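Local atomic coordinates of ADP-ribosylglycohydrolase (Thermus thermophilus, PDB entry 2YZV), a protein that belongs to the ADP-ribosylglycohydrolase family, folds into a single compact all-helical domain and carries bound magnesium ions. Residues Ala228-Met242 and Tyr259-Pro273. Residues are numbered along the deposited sequence; the frame is centred on the assembly and turned at random.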
ATOM      1  N   ALA A 228       6.191  -8.189  -0.811  1.00  7.94           N
ATOM      2  CA  ALA A 228       5.177  -7.915  -1.820  1.00  9.04           C
ATOM      3  C   ALA A 228       5.752  -8.189  -3.206  1.00  8.78           C
ATOM      4  O   ALA A 228       5.080  -8.761  -4.062  1.00  9.12           O
ATOM      5  CB  ALA A 228       4.712  -6.463  -1.718  1.00  9.63           C
ATOM      6  N   LEU A 229       7.002  -7.789  -3.420  1.00  9.42           N
ATOM      7  CA  LEU A 229       7.647  -8.010  -4.709  1.00  9.34           C
ATOM      8  C   LEU A 229       7.833  -9.504  -4.976  1.00  9.09           C
ATOM      9  O   LEU A 229       7.702  -9.958  -6.108  1.00  9.01           O
ATOM     10  CB  LEU A 229       8.995  -7.286  -4.766  1.00  9.10           C
ATOM     11  CG  LEU A 229       8.907  -5.766  -4.923  1.00  9.76           C
ATOM     12  CD1 LEU A 229      10.294  -5.152  -4.802  1.00  9.52           C
ATOM     13  CD2 LEU A 229       8.291  -5.425  -6.280  1.00 12.38           C
ATOM     14  N   TRP A 230       8.141 -10.267  -3.932  1.00 10.13           N
ATOM     15  CA  TRP A 230       8.311 -11.707  -4.079  1.00  9.54           C
ATOM     16  C   TRP A 230       6.990 -12.345  -4.511  1.00  8.87           C
ATOM     17  O   TRP A 230       6.948 -13.146  -5.441  1.00  8.33           O
ATOM     18  CB  TRP A 230       8.760 -12.316  -2.748  1.00  8.97           C
ATOM     19  CG  TRP A 230       8.604 -13.798  -2.686  1.00 10.35           C
ATOM     20  CD1 TRP A 230       9.416 -14.738  -3.258  1.00 11.88           C
ATOM     21  CD2 TRP A 230       7.546 -14.517  -2.045  1.00 11.99           C
ATOM     22  NE1 TRP A 230       8.926 -15.999  -3.012  1.00 13.26           N
ATOM     23  CE2 TRP A 230       7.777 -15.893  -2.269  1.00 12.01           C
ATOM     24  CE3 TRP A 230       6.420 -14.131  -1.302  1.00 11.75           C
ATOM     25  CZ2 TRP A 230       6.923 -16.889  -1.778  1.00 12.56           C
ATOM     26  CZ3 TRP A 230       5.569 -15.122  -0.811  1.00 12.97           C
ATOM     27  CH2 TRP A 230       5.829 -16.485  -1.054  1.00 13.77           C
ATOM     28  N   ALA A 231       5.908 -11.981  -3.827  1.00  8.90           N
ATOM     29  CA  ALA A 231       4.593 -12.531  -4.139  1.00  9.24           C
ATOM     30  C   ALA A 231       4.176 -12.155  -5.552  1.00  9.50           C
ATOM     31  O   ALA A 231       3.549 -12.944  -6.261  1.00 10.30           O
ATOM     32  CB  ALA A 231       3.561 -12.023  -3.129  1.00  8.75           C
ATOM     33  N   PHE A 232       4.528 -10.940  -5.960  1.00  9.77           N
ATOM     34  CA  PHE A 232       4.194 -10.466  -7.296  1.00  8.64           C
ATOM     35  C   PHE A 232       4.996 -11.253  -8.334  1.00 10.78           C
ATOM     36  O   PHE A 232       4.465 -11.655  -9.369  1.00 11.67           O
ATOM     37  CB  PHE A 232       4.490  -8.961  -7.399  1.00  9.99           C
ATOM     38  CG  PHE A 232       4.167  -8.359  -8.742  1.00  9.24           C
ATOM     39  CD1 PHE A 232       2.888  -8.462  -9.282  1.00 11.67           C
ATOM     40  CD2 PHE A 232       5.137  -7.656  -9.449  1.00 10.77           C
ATOM     41  CE1 PHE A 232       2.579  -7.869 -10.512  1.00 10.81           C
ATOM     42  CE2 PHE A 232       4.843  -7.061 -10.677  1.00 10.67           C
ATOM     43  CZ  PHE A 232       3.559  -7.168 -11.210  1.00 10.23           C
ATOM     44  N   ALA A 233       6.267 -11.490  -8.040  1.00  9.50           N
ATOM     45  CA  ALA A 233       7.129 -12.228  -8.961  1.00 11.33           C
ATOM     46  C   ALA A 233       6.700 -13.683  -9.142  1.00 12.36           C
ATOM     47  O   ALA A 233       6.715 -14.208 -10.259  1.00 14.04           O
ATOM     48  CB  ALA A 233       8.569 -12.173  -8.473  1.00 12.31           C
ATOM     49  N   ARG A 234       6.309 -14.335  -8.052  1.00 12.22           N
ATOM     50  CA  ARG A 234       5.924 -15.740  -8.125  1.00 12.61           C
ATOM     51  C   ARG A 234       4.468 -16.008  -8.492  1.00 13.60           C
ATOM     52  O   ARG A 234       4.156 -17.057  -9.054  1.00 15.10           O
ATOM     53  CB  ARG A 234       6.255 -16.444  -6.807  1.00 13.01           C
ATOM     54  CG  ARG A 234       7.715 -16.327  -6.386  1.00 12.77           C
ATOM     55  CD  ARG A 234       8.669 -16.733  -7.505  1.00 13.03           C
ATOM     56  NE  ARG A 234      10.058 -16.552  -7.095  1.00 11.18           N
ATOM     57  CZ  ARG A 234      11.065 -16.345  -7.937  1.00 10.70           C
ATOM     58  NH1 ARG A 234      10.839 -16.297  -9.243  1.00 12.56           N
ATOM     59  NH2 ARG A 234      12.292 -16.157  -7.468  1.00 11.59           N
ATOM     60  N   GLY A 235       3.576 -15.076  -8.170  1.00 13.45           N
ATOM     61  CA  GLY A 235       2.175 -15.265  -8.499  1.00 14.15           C
ATOM     62  C   GLY A 235       1.944 -15.085  -9.987  1.00 15.21           C
ATOM     63  O   GLY A 235       2.460 -14.144 -10.586  1.00 16.18           O
ATOM     64  N   ARG A 236       1.177 -15.991 -10.589  1.00 16.25           N
ATOM     65  CA  ARG A 236       0.889 -15.917 -12.020  1.00 17.28           C
ATOM     66  C   ARG A 236      -0.331 -15.048 -12.318  1.00 17.58           C
ATOM     67  O   ARG A 236      -0.561 -14.648 -13.461  1.00 18.90           O
ATOM     68  CB  ARG A 236       0.702 -17.328 -12.579  1.00 19.28           C
ATOM     69  CG  ARG A 236       1.996 -18.129 -12.598  1.00 22.05           C
ATOM     70  CD  ARG A 236       1.740 -19.601 -12.858  1.00 24.73           C
ATOM     71  NE  ARG A 236       1.073 -20.237 -11.727  1.00 27.60           N
ATOM     72  CZ  ARG A 236       0.646 -21.496 -11.719  1.00 29.63           C
ATOM     73  NH1 ARG A 236       0.814 -22.262 -12.788  1.00 31.77           N
ATOM     74  NH2 ARG A 236       0.054 -21.989 -10.640  1.00 30.85           N
ATOM     75  N   ASP A 237      -1.112 -14.765 -11.281  1.00 16.42           N
ATOM     76  CA  ASP A 237      -2.284 -13.910 -11.397  1.00 16.28           C
ATOM     77  C   ASP A 237      -2.500 -13.233 -10.049  1.00 15.75           C
ATOM     78  O   ASP A 237      -1.798 -13.534  -9.084  1.00 14.46           O
ATOM     79  CB  ASP A 237      -3.529 -14.710 -11.817  1.00 18.55           C
ATOM     80  CG  ASP A 237      -3.770 -15.927 -10.952  1.00 22.17           C
ATOM     81  OD1 ASP A 237      -3.809 -15.793  -9.713  1.00 21.95           O
ATOM     82  OD2 ASP A 237      -3.936 -17.029 -11.517  1.00 26.50           O
ATOM     83  N   PHE A 238      -3.457 -12.315  -9.983  1.00 14.55           N
ATOM     84  CA  PHE A 238      -3.717 -11.594  -8.741  1.00 13.75           C
ATOM     85  C   PHE A 238      -3.970 -12.524  -7.557  1.00 14.75           C
ATOM     86  O   PHE A 238      -3.341 -12.398  -6.500  1.00 14.39           O
ATOM     87  CB  PHE A 238      -4.921 -10.667  -8.908  1.00 12.50           C
ATOM     88  CG  PHE A 238      -5.135  -9.745  -7.742  1.00 11.29           C
ATOM     89  CD1 PHE A 238      -4.597  -8.462  -7.748  1.00 10.62           C
ATOM     90  CD2 PHE A 238      -5.860 -10.165  -6.629  1.00 12.02           C
ATOM     91  CE1 PHE A 238      -4.775  -7.606  -6.667  1.00 11.18           C
ATOM     92  CE2 PHE A 238      -6.044  -9.320  -5.539  1.00 12.48           C
ATOM     93  CZ  PHE A 238      -5.500  -8.035  -5.557  1.00 11.45           C
ATOM     94  N   GLU A 239      -4.897 -13.455  -7.737  1.00 14.79           N
ATOM     95  CA  GLU A 239      -5.259 -14.394  -6.682  1.00 15.62           C
ATOM     96  C   GLU A 239      -4.085 -15.208  -6.145  1.00 15.23           C
ATOM     97  O   GLU A 239      -3.866 -15.271  -4.934  1.00 13.81           O
ATOM     98  CB  GLU A 239      -6.354 -15.340  -7.184  1.00 18.40           C
ATOM     99  CG  GLU A 239      -6.903 -16.273  -6.118  1.00 22.49           C
ATOM    100  CD  GLU A 239      -8.081 -17.091  -6.614  1.00 26.11           C
ATOM    101  OE1 GLU A 239      -8.701 -17.799  -5.795  1.00 29.23           O
ATOM    102  OE2 GLU A 239      -8.383 -17.027  -7.824  1.00 29.92           O
ATOM    103  N   GLU A 240      -3.323 -15.830  -7.039  1.00 14.46           N
ATOM    104  CA  GLU A 240      -2.196 -16.646  -6.601  1.00 15.05           C
ATOM    105  C   GLU A 240      -1.154 -15.841  -5.831  1.00 14.06           C
ATOM    106  O   GLU A 240      -0.656 -16.289  -4.793  1.00 14.27           O
ATOM    107  CB  GLU A 240      -1.538 -17.344  -7.794  1.00 17.97           C
ATOM    108  CG  GLU A 240      -0.390 -18.248  -7.385  1.00 19.65           C
ATOM    109  CD  GLU A 240       0.130 -19.100  -8.524  1.00 22.76           C
ATOM    110  OE1 GLU A 240       0.458 -18.542  -9.589  1.00 20.26           O
ATOM    111  OE2 GLU A 240       0.212 -20.334  -8.345  1.00 29.01           O
ATOM    112  N   GLY A 241      -0.828 -14.656  -6.339  1.00 12.51           N
ATOM    113  CA  GLY A 241       0.146 -13.814  -5.670  1.00 12.13           C
ATOM    114  C   GLY A 241      -0.369 -13.341  -4.322  1.00 10.14           C
ATOM    115  O   GLY A 241       0.385 -13.275  -3.353  1.00 10.47           O
ATOM    116  N   MET A 242      -1.654 -13.014  -4.252  1.00  9.57           N
ATOM    117  CA  MET A 242      -2.237 -12.554  -2.994  1.00  8.27           C
ATOM    118  C   MET A 242      -2.171 -13.643  -1.929  1.00  8.86           C
ATOM    119  O   MET A 242      -1.851 -13.369  -0.769  1.00  8.55           O
ATOM    120  CB  MET A 242      -3.687 -12.118  -3.193  1.00  8.33           C
ATOM    121  CG  MET A 242      -4.348 -11.601  -1.915  1.00  8.62           C
ATOM    122  SD  MET A 242      -3.515 -10.148  -1.203  1.00 10.07           S
ATOM    123  CE  MET A 242      -4.090  -8.874  -2.317  1.00  9.50           C
ATOM    124  N   TYR A 259       1.050  -5.655  -1.753  1.00  8.49           N
ATOM    125  CA  TYR A 259       0.949  -6.530  -2.917  1.00  8.61           C
ATOM    126  C   TYR A 259      -0.303  -6.159  -3.708  1.00  9.44           C
ATOM    127  O   TYR A 259      -0.284  -6.091  -4.937  1.00  8.96           O
ATOM    128  CB  TYR A 259       0.841  -7.999  -2.491  1.00 10.48           C
ATOM    129  CG  TYR A 259       0.433  -8.911  -3.631  1.00  8.23           C
ATOM    130  CD1 TYR A 259       1.383  -9.437  -4.504  1.00  9.97           C
ATOM    131  CD2 TYR A 259      -0.913  -9.174  -3.885  1.00  9.11           C
ATOM    132  CE1 TYR A 259       1.002 -10.195  -5.605  1.00 10.34           C
ATOM    133  CE2 TYR A 259      -1.307  -9.926  -4.983  1.00  9.60           C
ATOM    134  CZ  TYR A 259      -0.345 -10.432  -5.841  1.00 10.10           C
ATOM    135  OH  TYR A 259      -0.729 -11.140  -6.959  1.00 12.30           O
ATOM    136  N   GLY A 260      -1.393  -5.925  -2.984  1.00  8.00           N
ATOM    137  CA  GLY A 260      -2.657  -5.582  -3.615  1.00  9.46           C
ATOM    138  C   GLY A 260      -2.598  -4.353  -4.499  1.00  9.94           C
ATOM    139  O   GLY A 260      -3.211  -4.321  -5.568  1.00 10.75           O
ATOM    140  N   GLN A 261      -1.874  -3.335  -4.049  1.00  8.53           N
ATOM    141  CA  GLN A 261      -1.731  -2.104  -4.815  1.00  8.76           C
ATOM    142  C   GLN A 261      -0.977  -2.351  -6.113  1.00  9.20           C
ATOM    143  O   GLN A 261      -1.411  -1.925  -7.182  1.00  9.54           O
ATOM    144  CB  GLN A 261      -0.972  -1.060  -4.003  1.00  8.90           C
ATOM    145  CG  GLN A 261      -1.722  -0.546  -2.798  1.00  8.16           C
ATOM    146  CD  GLN A 261      -0.848   0.317  -1.930  1.00  8.10           C
ATOM    147  OE1 GLN A 261      -0.481   1.433  -2.306  1.00  9.18           O
ATOM    148  NE2 GLN A 261      -0.492  -0.200  -0.764  1.00  8.22           N
ATOM    149  N   LEU A 262       0.159  -3.033  -6.009  1.00  8.52           N
ATOM    150  CA  LEU A 262       0.983  -3.309  -7.181  1.00  8.81           C
ATOM    151  C   LEU A 262       0.312  -4.268  -8.143  1.00  9.79           C
ATOM    152  O   LEU A 262       0.227  -3.990  -9.338  1.00 10.71           O
ATOM    153  CB  LEU A 262       2.346  -3.867  -6.753  1.00  9.39           C
ATOM    154  CG  LEU A 262       3.321  -4.267  -7.869  1.00  9.57           C
ATOM    155  CD1 LEU A 262       3.597  -3.079  -8.788  1.00 11.31           C
ATOM    156  CD2 LEU A 262       4.613  -4.772  -7.242  1.00 12.57           C
ATOM    157  N   ALA A 263      -0.164  -5.393  -7.620  1.00 10.08           N
ATOM    158  CA  ALA A 263      -0.829  -6.393  -8.451  1.00  8.90           C
ATOM    159  C   ALA A 263      -2.161  -5.863  -8.987  1.00  9.88           C
ATOM    160  O   ALA A 263      -2.583  -6.230 -10.084  1.00 10.62           O
ATOM    161  CB  ALA A 263      -1.044  -7.675  -7.652  1.00  9.70           C
ATOM    162  N   GLY A 264      -2.818  -4.995  -8.220  1.00 10.11           N
ATOM    163  CA  GLY A 264      -4.081  -4.430  -8.671  1.00 11.31           C
ATOM    164  C   GLY A 264      -3.863  -3.531  -9.877  1.00 10.76           C
ATOM    165  O   GLY A 264      -4.637  -3.550 -10.838  1.00 13.04           O
ATOM    166  N   ALA A 265      -2.803  -2.733  -9.828  1.00 11.24           N
ATOM    167  CA  ALA A 265      -2.482  -1.835 -10.936  1.00 10.37           C
ATOM    168  C   ALA A 265      -2.014  -2.632 -12.152  1.00 12.35           C
ATOM    169  O   ALA A 265      -2.286  -2.261 -13.300  1.00 11.68           O
ATOM    170  CB  ALA A 265      -1.389  -0.856 -10.515  1.00 11.00           C
ATOM    171  N   TYR A 266      -1.312  -3.729 -11.895  1.00 11.14           N
ATOM    172  CA  TYR A 266      -0.777  -4.573 -12.958  1.00 12.81           C
ATOM    173  C   TYR A 266      -1.823  -5.443 -13.654  1.00 14.32           C
ATOM    174  O   TYR A 266      -1.906  -5.457 -14.888  1.00 14.87           O
ATOM    175  CB  TYR A 266       0.330  -5.472 -12.399  1.00 12.61           C
ATOM    176  CG  TYR A 266       0.998  -6.329 -13.446  1.00 13.09           C
ATOM    177  CD1 TYR A 266       1.866  -5.764 -14.379  1.00 15.62           C
ATOM    178  CD2 TYR A 266       0.750  -7.697 -13.517  1.00 14.44           C
ATOM    179  CE1 TYR A 266       2.471  -6.542 -15.362  1.00 17.92           C
ATOM    180  CE2 TYR A 266       1.352  -8.488 -14.499  1.00 17.58           C
ATOM    181  CZ  TYR A 266       2.210  -7.899 -15.416  1.00 19.35           C
ATOM    182  OH  TYR A 266       2.803  -8.667 -16.391  1.00 22.84           O
ATOM    183  N   TYR A 267      -2.616  -6.168 -12.866  1.00 13.69           N
ATOM    184  CA  TYR A 267      -3.638  -7.068 -13.406  1.00 13.67           C
ATOM    185  C   TYR A 267      -4.990  -6.402 -13.658  1.00 14.83           C
ATOM    186  O   TYR A 267      -5.768  -6.864 -14.502  1.00 15.55           O
ATOM    187  CB  TYR A 267      -3.845  -8.254 -12.462  1.00 14.51           C
ATOM    188  CG  TYR A 267      -2.642  -9.151 -12.279  1.00 14.44           C
ATOM    189  CD1 TYR A 267      -2.156  -9.932 -13.333  1.00 16.17           C
ATOM    190  CD2 TYR A 267      -2.015  -9.258 -11.039  1.00 14.70           C
ATOM    191  CE1 TYR A 267      -1.082 -10.801 -13.149  1.00 17.53           C
ATOM    192  CE2 TYR A 267      -0.943 -10.122 -10.844  1.00 15.34           C
ATOM    193  CZ  TYR A 267      -0.483 -10.892 -11.899  1.00 17.32           C
ATOM    194  OH  TYR A 267       0.556 -11.768 -11.692  1.00 18.33           O
ATOM    195  N   GLY A 268      -5.278  -5.337 -12.917  1.00 12.86           N
ATOM    196  CA  GLY A 268      -6.537  -4.631 -13.086  1.00 13.72           C
ATOM    197  C   GLY A 268      -7.673  -5.175 -12.236  1.00 13.40           C
ATOM    198  O   GLY A 268      -7.653  -6.331 -11.819  1.00 14.75           O
ATOM    199  N   LEU A 269      -8.672  -4.331 -11.988  1.00 14.60           N
ATOM    200  CA  LEU A 269      -9.829  -4.702 -11.178  1.00 14.24           C
ATOM    201  C   LEU A 269     -10.528  -5.969 -11.671  1.00 15.87           C
ATOM    202  O   LEU A 269     -10.942  -6.807 -10.872  1.00 15.08           O
ATOM    203  CB  LEU A 269     -10.845  -3.554 -11.153  1.00 15.75           C
ATOM    204  CG  LEU A 269     -12.052  -3.767 -10.236  1.00 16.57           C
ATOM    205  CD1 LEU A 269     -11.605  -3.709  -8.778  1.00 18.26           C
ATOM    206  CD2 LEU A 269     -13.101  -2.706 -10.508  1.00 17.04           C
ATOM    207  N   GLY A 270     -10.655  -6.100 -12.988  1.00 15.58           N
ATOM    208  CA  GLY A 270     -11.321  -7.261 -13.550  1.00 17.75           C
ATOM    209  C   GLY A 270     -10.667  -8.593 -13.235  1.00 17.12           C
ATOM    210  O   GLY A 270     -11.318  -9.637 -13.318  1.00 18.69           O
ATOM    211  N   ALA A 271      -9.386  -8.561 -12.868  1.00 16.98           N
ATOM    212  CA  ALA A 271      -8.638  -9.773 -12.557  1.00 17.44           C
ATOM    213  C   ALA A 271      -8.722 -10.180 -11.089  1.00 17.03           C
ATOM    214  O   ALA A 271      -8.288 -11.272 -10.717  1.00 19.45           O
ATOM    215  CB  ALA A 271      -7.177  -9.599 -12.964  1.00 19.43           C
ATOM    216  N   ILE A 272      -9.267  -9.304 -10.252  1.00 14.88           N
ATOM    217  CA  ILE A 272      -9.410  -9.612  -8.832  1.00 15.84           C
ATOM    218  C   ILE A 272     -10.661 -10.469  -8.640  1.00 15.13           C
ATOM    219  O   ILE A 272     -11.730 -10.137  -9.158  1.00 15.62           O
ATOM    220  CB  ILE A 272      -9.549  -8.323  -7.991  1.00 15.21           C
ATOM    221  CG1 ILE A 272      -8.311  -7.438  -8.184  1.00 15.18           C
ATOM    222  CG2 ILE A 272      -9.745  -8.678  -6.524  1.00 16.54           C
ATOM    223  CD1 ILE A 272      -8.361  -6.119  -7.427  1.00 16.29           C
ATOM    224  N   PRO A 273     -10.545 -11.588  -7.904  1.00 14.88           N
ATOM    225  CA  PRO A 273     -11.696 -12.468  -7.669  1.00 15.24           C
ATOM    226  C   PRO A 273     -12.958 -11.701  -7.295  1.00 16.15           C
ATOM    227  O   PRO A 273     -12.967 -10.929  -6.335  1.00 17.12           O
ATOM    228  CB  PRO A 273     -11.209 -13.368  -6.539  1.00 15.06           C
ATOM    229  CG  PRO A 273      -9.767 -13.538  -6.872  1.00 14.61           C
ATOM    230  CD  PRO A 273      -9.337 -12.127  -7.252  1.00 14.46           C
TER
HETATM  231  O   HOH W   1       1.211 -11.853  -8.888  1.00 15.30           O
HETATM  232  O   HOH W   2       1.975 -12.735 -13.902  1.00 28.96           O
HETATM  233  O   HOH W   3      -6.643 -13.567 -10.194  1.00 24.37           O
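Tyr259 is driven like a knob between two helices joined by a short turn, and its hydroxyl bonds the second helix. This is helix packing in the all-alpha ADP-ribosylglycohydrolase fold: segment 259-267 runs at 35° to 228-234 and nearly antiparallel to 238-242. With chi1 at 167°, the Tyr259 ring swings away from the backbone N and lies between Ala231 and Met242. Gly241 C lies 3.3 Å above one ring face, and Gly241 has no side chain to collide with Tyr259 OH. Tyr259 OH donates to Phe238 O at 2.9 Å, 24° from the carbonyl plane; the same oxygen also accepts from Met242 N. One water donates to Tyr259 OH and also bonds Tyr267 OH, which also bonds Lys184 NZ. Phe232 fills a hole between Leu262, Ala263, Tyr266 and Tyr267. Leu262 CG sits over the Phe232 face, and the CZ edge of Phe232 meets the Tyr266 face in a T-shaped pair. Phe238 is the knob of the second helix, among Gly260, Ala263, Gly264 and Tyr267. The Tyr259 edge approaches one face of the Phe238 ring. On the opposite face, Ile272 CG1 stands 3.7 Å from the Phe238 ring centroid, almost on the ring normal.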